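Local atomic coordinates of filamentation induced by cAMP protein Fic (Desulfovibrio alaskensis, PDB entry 4RGL), a protein that belongs to the Fic/DOC family of largely helical proteins and also carries a C-terminal domain related to helix-turn-helix modules. Residues 167-179 with 192-204. Numbering follows the deposited sequence.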
ATOM      1  N   HIS A 167       5.556 -16.550 -15.034  1.00 85.10           N
ATOM      2  CA  HIS A 167       6.108 -15.292 -14.539  1.00 83.37           C
ATOM      3  C   HIS A 167       5.402 -14.872 -13.241  1.00 82.97           C
ATOM      4  O   HIS A 167       4.199 -15.083 -13.103  1.00 80.88           O
ATOM      5  CB  HIS A 167       5.979 -14.193 -15.611  1.00 84.26           C
ATOM      6  CG  HIS A 167       6.699 -12.932 -15.265  1.00 87.11           C
ATOM      7  ND1 HIS A 167       6.093 -11.935 -14.520  1.00 86.92           N
ATOM      8  CD2 HIS A 167       7.971 -12.562 -15.537  1.00 90.11           C
ATOM      9  CE1 HIS A 167       7.008 -10.992 -14.373  1.00 86.55           C
ATOM     10  NE2 HIS A 167       8.152 -11.321 -14.978  1.00 88.83           N
ATOM     11  N   PRO A 168       6.141 -14.270 -12.266  1.00 78.44           N
ATOM     12  CA  PRO A 168       5.502 -13.887 -10.992  1.00 76.12           C
ATOM     13  C   PRO A 168       4.155 -13.161 -11.180  1.00 78.52           C
ATOM     14  O   PRO A 168       3.208 -13.441 -10.443  1.00 77.43           O
ATOM     15  CB  PRO A 168       6.533 -12.966 -10.352  1.00 77.40           C
ATOM     16  CG  PRO A 168       7.831 -13.466 -10.848  1.00 83.92           C
ATOM     17  CD  PRO A 168       7.595 -14.000 -12.244  1.00 81.07           C
ATOM     18  N   LEU A 169       4.066 -12.238 -12.176  1.00 74.46           N
ATOM     19  CA  LEU A 169       2.823 -11.496 -12.451  1.00 72.54           C
ATOM     20  C   LEU A 169       1.653 -12.452 -12.684  1.00 75.19           C
ATOM     21  O   LEU A 169       0.574 -12.249 -12.130  1.00 73.22           O
ATOM     22  CB  LEU A 169       2.999 -10.570 -13.671  1.00 73.28           C
ATOM     23  CG  LEU A 169       3.904  -9.357 -13.466  1.00 77.89           C
ATOM     24  CD1 LEU A 169       4.237  -8.699 -14.789  1.00 79.60           C
ATOM     25  CD2 LEU A 169       3.273  -8.353 -12.516  1.00 77.54           C
ATOM     26  N   VAL A 170       1.884 -13.524 -13.463  1.00 72.83           N
ATOM     27  CA  VAL A 170       0.854 -14.524 -13.760  1.00 72.48           C
ATOM     28  C   VAL A 170       0.677 -15.466 -12.560  1.00 75.89           C
ATOM     29  O   VAL A 170      -0.450 -15.735 -12.150  1.00 74.93           O
ATOM     30  CB  VAL A 170       1.200 -15.319 -15.052  1.00 78.23           C
ATOM     31  CG1 VAL A 170       0.131 -16.369 -15.353  1.00 78.25           C
ATOM     32  CG2 VAL A 170       1.385 -14.379 -16.239  1.00 78.76           C
ATOM     33  N   ALA A 171       1.801 -15.946 -11.984  1.00 73.32           N
ATOM     34  CA  ALA A 171       1.793 -16.886 -10.860  1.00 73.00           C
ATOM     35  C   ALA A 171       1.000 -16.336  -9.667  1.00 75.51           C
ATOM     36  O   ALA A 171       0.274 -17.093  -9.020  1.00 74.70           O
ATOM     37  CB  ALA A 171       3.217 -17.203 -10.435  1.00 74.99           C
ATOM     38  N   SER A 172       1.122 -15.003  -9.386  1.00 71.37           N
ATOM     39  CA  SER A 172       0.390 -14.361  -8.284  1.00 69.83           C
ATOM     40  C   SER A 172      -1.114 -14.381  -8.543  1.00 73.93           C
ATOM     41  O   SER A 172      -1.893 -14.602  -7.616  1.00 73.12           O
ATOM     42  CB  SER A 172       0.865 -12.926  -8.084  1.00 73.01           C
ATOM     43  OG  SER A 172       0.531 -12.113  -9.195  1.00 83.65           O
ATOM     44  N   CYS A 173      -1.524 -14.175  -9.805  1.00 71.63           N
ATOM     45  CA  CYS A 173      -2.936 -14.199 -10.180  1.00 71.72           C
ATOM     46  C   CYS A 173      -3.489 -15.618 -10.072  1.00 76.07           C
ATOM     47  O   CYS A 173      -4.595 -15.808  -9.556  1.00 74.60           O
ATOM     48  CB  CYS A 173      -3.131 -13.635 -11.584  1.00 73.14           C
ATOM     49  SG  CYS A 173      -2.679 -11.893 -11.750  1.00 76.95           S
ATOM     50  N   ILE A 174      -2.726 -16.620 -10.575  1.00 74.06           N
ATOM     51  CA  ILE A 174      -3.152 -18.024 -10.531  1.00 74.45           C
ATOM     52  C   ILE A 174      -3.321 -18.477  -9.068  1.00 77.72           C
ATOM     53  O   ILE A 174      -4.335 -19.101  -8.730  1.00 76.99           O
ATOM     54  CB  ILE A 174      -2.149 -18.939 -11.291  1.00 79.08           C
ATOM     55  CG1 ILE A 174      -1.959 -18.487 -12.775  1.00 80.47           C
ATOM     56  CG2 ILE A 174      -2.574 -20.403 -11.205  1.00 80.01           C
ATOM     57  CD1 ILE A 174      -3.211 -18.679 -13.700  1.00 88.68           C
ATOM     58  N   PHE A 175      -2.340 -18.139  -8.196  1.00 73.75           N
ATOM     59  CA  PHE A 175      -2.403 -18.502  -6.779  1.00 72.98           C
ATOM     60  C   PHE A 175      -3.629 -17.872  -6.112  1.00 75.69           C
ATOM     61  O   PHE A 175      -4.363 -18.561  -5.408  1.00 74.39           O
ATOM     62  CB  PHE A 175      -1.122 -18.076  -6.049  1.00 74.77           C
ATOM     63  CG  PHE A 175      -1.064 -18.530  -4.606  1.00 75.86           C
ATOM     64  CD1 PHE A 175      -1.663 -17.780  -3.599  1.00 77.07           C
ATOM     65  CD2 PHE A 175      -0.426 -19.712  -4.256  1.00 78.87           C
ATOM     66  CE1 PHE A 175      -1.644 -18.220  -2.276  1.00 77.84           C
ATOM     67  CE2 PHE A 175      -0.392 -20.141  -2.927  1.00 81.50           C
ATOM     68  CZ  PHE A 175      -0.999 -19.391  -1.946  1.00 78.04           C
ATOM     69  N   HIS A 176      -3.852 -16.557  -6.348  1.00 72.23           N
ATOM     70  CA  HIS A 176      -5.005 -15.822  -5.802  1.00 70.96           C
ATOM     71  C   HIS A 176      -6.305 -16.532  -6.166  1.00 72.97           C
ATOM     72  O   HIS A 176      -7.155 -16.734  -5.308  1.00 72.53           O
ATOM     73  CB  HIS A 176      -5.016 -14.370  -6.352  1.00 71.94           C
ATOM     74  CG  HIS A 176      -5.880 -13.413  -5.574  1.00 74.72           C
ATOM     75  ND1 HIS A 176      -5.441 -12.139  -5.262  1.00 76.16           N
ATOM     76  CD2 HIS A 176      -7.123 -13.582  -5.062  1.00 76.28           C
ATOM     77  CE1 HIS A 176      -6.433 -11.567  -4.602  1.00 75.04           C
ATOM     78  NE2 HIS A 176      -7.459 -12.403  -4.440  1.00 75.40           N
ATOM     79  N   TYR A 177      -6.432 -16.948  -7.433  1.00 69.57           N
ATOM     80  CA  TYR A 177      -7.620 -17.619  -7.951  1.00 69.45           C
ATOM     81  C   TYR A 177      -7.814 -18.978  -7.291  1.00 73.81           C
ATOM     82  O   TYR A 177      -8.928 -19.308  -6.878  1.00 74.96           O
ATOM     83  CB  TYR A 177      -7.511 -17.774  -9.472  1.00 71.91           C
ATOM     84  CG  TYR A 177      -8.595 -18.628 -10.087  1.00 75.25           C
ATOM     85  CD1 TYR A 177      -9.867 -18.113 -10.323  1.00 76.93           C
ATOM     86  CD2 TYR A 177      -8.316 -19.908 -10.557  1.00 77.75           C
ATOM     87  CE1 TYR A 177     -10.851 -18.870 -10.954  1.00 79.00           C
ATOM     88  CE2 TYR A 177      -9.280 -20.661 -11.227  1.00 79.70           C
ATOM     89  CZ  TYR A 177     -10.549 -20.142 -11.415  1.00 89.15           C
ATOM     90  OH  TYR A 177     -11.514 -20.899 -12.040  1.00 94.01           O
ATOM     91  N   GLU A 178      -6.744 -19.766  -7.186  1.00 69.32           N
ATOM     92  CA  GLU A 178      -6.815 -21.084  -6.568  1.00 68.85           C
ATOM     93  C   GLU A 178      -7.079 -20.973  -5.064  1.00 70.62           C
ATOM     94  O   GLU A 178      -7.949 -21.670  -4.541  1.00 69.88           O
ATOM     95  CB  GLU A 178      -5.527 -21.867  -6.824  1.00 71.48           C
ATOM     96  CG  GLU A 178      -5.360 -22.299  -8.272  1.00 79.24           C
ATOM     97  CD  GLU A 178      -6.456 -23.215  -8.784  1.00 93.11           C
ATOM     98  OE1 GLU A 178      -6.838 -24.154  -8.049  1.00 87.35           O
ATOM     99  OE2 GLU A 178      -6.926 -22.998  -9.922  1.00 87.87           O
ATOM    100  N   PHE A 179      -6.356 -20.049  -4.377  1.00 65.72           N
ATOM    101  CA  PHE A 179      -6.494 -19.828  -2.933  1.00 63.80           C
ATOM    102  C   PHE A 179      -7.929 -19.431  -2.574  1.00 65.45           C
ATOM    103  O   PHE A 179      -8.462 -19.911  -1.578  1.00 64.35           O
ATOM    104  CB  PHE A 179      -5.506 -18.739  -2.459  1.00 65.12           C
ATOM    105  CG  PHE A 179      -5.452 -18.551  -0.963  1.00 66.36           C
ATOM    106  CD1 PHE A 179      -6.345 -17.698  -0.318  1.00 68.70           C
ATOM    107  CD2 PHE A 179      -4.494 -19.203  -0.199  1.00 69.51           C
ATOM    108  CE1 PHE A 179      -6.313 -17.547   1.073  1.00 69.28           C
ATOM    109  CE2 PHE A 179      -4.445 -19.028   1.189  1.00 72.40           C
ATOM    110  CZ  PHE A 179      -5.356 -18.200   1.816  1.00 69.38           C
HETATM  111  N   MSE A 192      -6.100 -12.800   3.174  1.00 55.23           N
HETATM  112  CA  MSE A 192      -4.920 -13.670   2.964  1.00 54.66           C
HETATM  113  C   MSE A 192      -4.601 -13.821   1.476  1.00 60.19           C
HETATM  114  O   MSE A 192      -3.435 -14.000   1.105  1.00 61.51           O
HETATM  115  CB  MSE A 192      -5.141 -15.055   3.589  1.00 56.91           C
HETATM  116  CG  MSE A 192      -5.057 -15.059   5.108  1.00 62.92           C
HETATM  117 SE   MSE A 192      -3.329 -14.465   5.767  0.75 70.12          SE
HETATM  118  CE  MSE A 192      -2.224 -15.867   5.062  1.00 68.08           C
ATOM    119  N   GLY A 193      -5.637 -13.782   0.641  1.00 56.25           N
ATOM    120  CA  GLY A 193      -5.476 -13.851  -0.803  1.00 56.43           C
ATOM    121  C   GLY A 193      -4.710 -12.665  -1.345  1.00 60.80           C
ATOM    122  O   GLY A 193      -3.685 -12.835  -2.018  1.00 61.67           O
ATOM    123  N   ARG A 194      -5.147 -11.438  -0.968  1.00 55.56           N
ATOM    124  CA  ARG A 194      -4.500 -10.192  -1.397  1.00 54.58           C
ATOM    125  C   ARG A 194      -3.110 -10.065  -0.797  1.00 60.11           C
ATOM    126  O   ARG A 194      -2.194  -9.570  -1.466  1.00 61.17           O
ATOM    127  CB  ARG A 194      -5.352  -8.987  -1.010  1.00 51.11           C
ATOM    128  CG  ARG A 194      -6.711  -9.028  -1.639  1.00 57.39           C
ATOM    129  CD  ARG A 194      -7.603  -7.937  -1.158  1.00 63.60           C
ATOM    130  NE  ARG A 194      -8.998  -8.334  -1.288  1.00 73.71           N
ATOM    131  CZ  ARG A 194      -9.740  -8.753  -0.274  1.00 80.44           C
ATOM    132  NH1 ARG A 194      -9.284  -8.667   0.965  1.00 59.88           N
ATOM    133  NH2 ARG A 194     -10.981  -9.160  -0.480  1.00 76.43           N
ATOM    134  N   LEU A 195      -2.929 -10.545   0.453  1.00 55.89           N
ATOM    135  CA  LEU A 195      -1.631 -10.503   1.108  1.00 55.52           C
ATOM    136  C   LEU A 195      -0.627 -11.359   0.364  1.00 60.83           C
ATOM    137  O   LEU A 195       0.478 -10.895   0.065  1.00 61.00           O
ATOM    138  CB  LEU A 195      -1.743 -10.966   2.569  1.00 55.29           C
ATOM    139  CG  LEU A 195      -0.397 -11.116   3.327  1.00 60.20           C
ATOM    140  CD1 LEU A 195       0.272  -9.756   3.548  1.00 59.48           C
ATOM    141  CD2 LEU A 195      -0.596 -11.819   4.638  1.00 62.56           C
ATOM    142  N   TRP A 196      -1.005 -12.609   0.040  1.00 57.95           N
ATOM    143  CA  TRP A 196      -0.079 -13.542  -0.576  1.00 58.50           C
ATOM    144  C   TRP A 196       0.209 -13.153  -2.031  1.00 61.27           C
ATOM    145  O   TRP A 196       1.335 -13.342  -2.491  1.00 62.52           O
ATOM    146  CB  TRP A 196      -0.600 -14.975  -0.486  1.00 57.56           C
ATOM    147  CG  TRP A 196       0.399 -15.923   0.114  1.00 59.34           C
ATOM    148  CD1 TRP A 196       1.011 -16.969  -0.512  1.00 63.38           C
ATOM    149  CD2 TRP A 196       1.062 -15.770   1.377  1.00 59.20           C
ATOM    150  NE1 TRP A 196       1.921 -17.556   0.334  1.00 63.55           N
ATOM    151  CE2 TRP A 196       2.007 -16.813   1.482  1.00 64.36           C
ATOM    152  CE3 TRP A 196       0.929 -14.865   2.447  1.00 59.43           C
ATOM    153  CZ2 TRP A 196       2.797 -16.991   2.620  1.00 64.67           C
ATOM    154  CZ3 TRP A 196       1.740 -15.020   3.556  1.00 61.39           C
ATOM    155  CH2 TRP A 196       2.648 -16.080   3.645  1.00 63.72           C
ATOM    156  N   GLN A 197      -0.753 -12.499  -2.713  1.00 55.46           N
ATOM    157  CA  GLN A 197      -0.485 -11.978  -4.050  1.00 54.92           C
ATOM    158  C   GLN A 197       0.603 -10.886  -3.983  1.00 59.83           C
ATOM    159  O   GLN A 197       1.558 -10.924  -4.757  1.00 60.54           O
ATOM    160  CB  GLN A 197      -1.757 -11.437  -4.703  1.00 54.85           C
ATOM    161  CG  GLN A 197      -1.491 -10.831  -6.081  1.00 62.66           C
ATOM    162  CD  GLN A 197      -2.732 -10.335  -6.740  1.00 75.59           C
ATOM    163  OE1 GLN A 197      -3.671 -11.091  -6.993  1.00 68.98           O
ATOM    164  NE2 GLN A 197      -2.693  -9.091  -7.194  1.00 70.84           N
ATOM    165  N   THR A 198       0.509  -9.984  -2.978  1.00 56.39           N
ATOM    166  CA  THR A 198       1.525  -8.957  -2.737  1.00 56.67           C
ATOM    167  C   THR A 198       2.883  -9.615  -2.409  1.00 63.85           C
ATOM    168  O   THR A 198       3.929  -9.110  -2.826  1.00 65.37           O
ATOM    169  CB  THR A 198       1.074  -8.015  -1.600  1.00 61.12           C
ATOM    170  OG1 THR A 198      -0.227  -7.505  -1.897  1.00 63.95           O
ATOM    171  CG2 THR A 198       2.038  -6.865  -1.382  1.00 57.12           C
ATOM    172  N   LEU A 199       2.861 -10.763  -1.692  1.00 60.89           N
ATOM    173  CA  LEU A 199       4.095 -11.453  -1.313  1.00 61.89           C
ATOM    174  C   LEU A 199       4.763 -12.060  -2.532  1.00 67.80           C
ATOM    175  O   LEU A 199       5.960 -11.861  -2.728  1.00 68.84           O
ATOM    176  CB  LEU A 199       3.821 -12.538  -0.250  1.00 61.95           C
ATOM    177  CG  LEU A 199       5.077 -13.220   0.344  1.00 67.21           C
ATOM    178  CD1 LEU A 199       6.007 -12.196   1.011  1.00 66.68           C
ATOM    179  CD2 LEU A 199       4.699 -14.271   1.315  1.00 69.59           C
ATOM    180  N   ILE A 200       3.979 -12.742  -3.397  1.00 64.89           N
ATOM    181  CA  ILE A 200       4.507 -13.335  -4.633  1.00 66.21           C
ATOM    182  C   ILE A 200       5.127 -12.224  -5.534  1.00 70.68           C
ATOM    183  O   ILE A 200       6.186 -12.441  -6.130  1.00 71.51           O
ATOM    184  CB  ILE A 200       3.398 -14.132  -5.384  1.00 69.00           C
ATOM    185  CG1 ILE A 200       2.869 -15.290  -4.509  1.00 68.95           C
ATOM    186  CG2 ILE A 200       3.915 -14.658  -6.735  1.00 71.57           C
ATOM    187  CD1 ILE A 200       1.623 -15.965  -5.038  1.00 73.81           C
ATOM    188  N   LEU A 201       4.510 -11.012  -5.546  1.00 66.41           N
ATOM    189  CA  LEU A 201       5.018  -9.896  -6.351  1.00 66.54           C
ATOM    190  C   LEU A 201       6.271  -9.263  -5.716  1.00 73.72           C
ATOM    191  O   LEU A 201       7.202  -8.912  -6.442  1.00 74.87           O
ATOM    192  CB  LEU A 201       3.941  -8.821  -6.564  1.00 64.68           C
ATOM    193  CG  LEU A 201       2.738  -9.231  -7.443  1.00 68.27           C
ATOM    194  CD1 LEU A 201       1.798  -8.071  -7.639  1.00 66.69           C
ATOM    195  CD2 LEU A 201       3.195  -9.764  -8.799  1.00 71.03           C
ATOM    196  N   ARG A 202       6.308  -9.121  -4.363  1.00 70.71           N
ATOM    197  CA  ARG A 202       7.477  -8.501  -3.730  1.00 71.45           C
ATOM    198  C   ARG A 202       8.667  -9.489  -3.667  1.00 78.44           C
ATOM    199  O   ARG A 202       9.816  -9.050  -3.604  1.00 79.04           O
ATOM    200  CB  ARG A 202       7.157  -7.950  -2.335  1.00 69.85           C
ATOM    201  CG  ARG A 202       6.930  -8.990  -1.276  1.00 80.87           C
ATOM    202  CD  ARG A 202       7.228  -8.416   0.093  1.00 88.54           C
ATOM    203  NE  ARG A 202       8.670  -8.308   0.331  1.00 92.92           N
ATOM    204  CZ  ARG A 202       9.210  -7.529   1.261  1.00 98.84           C
ATOM    205  NH1 ARG A 202       8.448  -6.703   1.970  1.00 88.60           N
ATOM    206  NH2 ARG A 202      10.524  -7.507   1.434  1.00 72.20           N
ATOM    207  N   ASN A 203       8.394 -10.815  -3.776  1.00 76.82           N
ATOM    208  CA  ASN A 203       9.470 -11.815  -3.869  1.00 79.08           C
ATOM    209  C   ASN A 203      10.175 -11.696  -5.220  1.00 84.58           C
ATOM    210  O   ASN A 203      11.321 -12.123  -5.361  1.00 86.65           O
ATOM    211  CB  ASN A 203       8.922 -13.239  -3.661  1.00 81.94           C
ATOM    212  CG  ASN A 203       8.559 -13.562  -2.209  1.00 98.43           C
ATOM    213  OD1 ASN A 203       8.714 -12.736  -1.292  1.00 86.12           O
ATOM    214  ND2 ASN A 203       8.107 -14.793  -1.970  1.00 87.82           N
ATOM    215  N   TRP A 204       9.506 -11.048  -6.197  1.00 80.07           N
ATOM    216  CA  TRP A 204      10.075 -10.749  -7.509  1.00 80.75           C
ATOM    217  C   TRP A 204      10.684  -9.346  -7.511  1.00 83.92           C
ATOM    218  O   TRP A 204      11.867  -9.183  -7.821  1.00 84.78           O
ATOM    219  CB  TRP A 204       8.992 -10.877  -8.605  1.00 78.78           C
ATOM    220  CG  TRP A 204       9.381 -10.292  -9.936  1.00 80.47           C
ATOM    221  CD1 TRP A 204      10.488 -10.595 -10.669  1.00 85.30           C
ATOM    222  CD2 TRP A 204       8.559  -9.467 -10.775  1.00 79.50           C
ATOM    223  NE1 TRP A 204      10.467  -9.909 -11.861  1.00 85.15           N
ATOM    224  CE2 TRP A 204       9.281  -9.230 -11.964  1.00 84.61           C
ATOM    225  CE3 TRP A 204       7.289  -8.888 -10.629  1.00 78.96           C
ATOM    226  CZ2 TRP A 204       8.786  -8.419 -12.992  1.00 83.67           C
ATOM    227  CZ3 TRP A 204       6.806  -8.075 -11.643  1.00 80.29           C
ATOM    228  CH2 TRP A 204       7.549  -7.855 -12.810  1.00 82.41           C
TER
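His-167 points the edge of its imidazole at one face of the Trp-204 indole in a T-shaped pair, planes 82° apart, with CE1 3.4 Å from Trp-204 CZ2. The same imidazole caps the first turn of its helix, ND1 accepting from the backbone N of Leu-169. Pro-168 sets CG over the five-membered ring of Trp-204, a CH-pi contact 4.0 Å from its centroid, while both methyls of Leu-169 reach the far end of the six-membered ring and CD2 also meets CD2 of Leu-201. Ser-172 marks the closest CA approach, 4.9 Å from the CA of Gln-197. The OG of Ser-172 lies between the backbone N and carbonyl carbon (chi1 66°), turned back to donate to Leu-169 O, and its CB rests on Gln-197 CG. Ile-200 enters as a knob among Pro-168, Ala-171, Ser-172 and Phe-175, its CD1 3.6 Å from Phe-175 CB. The Phe-175 ring goes on to lie obliquely beside the pyrrole part of Trp-196, whose NE1 donates to Ala-103 O. His-176 reaches across and donates from ND1 to Gln-197 OE1 (2.7 Å), a bent bond arriving above the amide plane; Gly-193 O lies over one imidazole face. Phe-179 closes the row, CZ 3.6 Å from CB of Met-192, a selenomethionine. Helix 238-257 touches Cys-173, Gln-197 and Leu-201. This nearly antiparallel helical hairpin, axes 8.8 Å apart at closest approach and 161° between directions, is joined through the HPFxxGNGR signature of the Fic fold, which runs from the connecting loop into the start of the second helix.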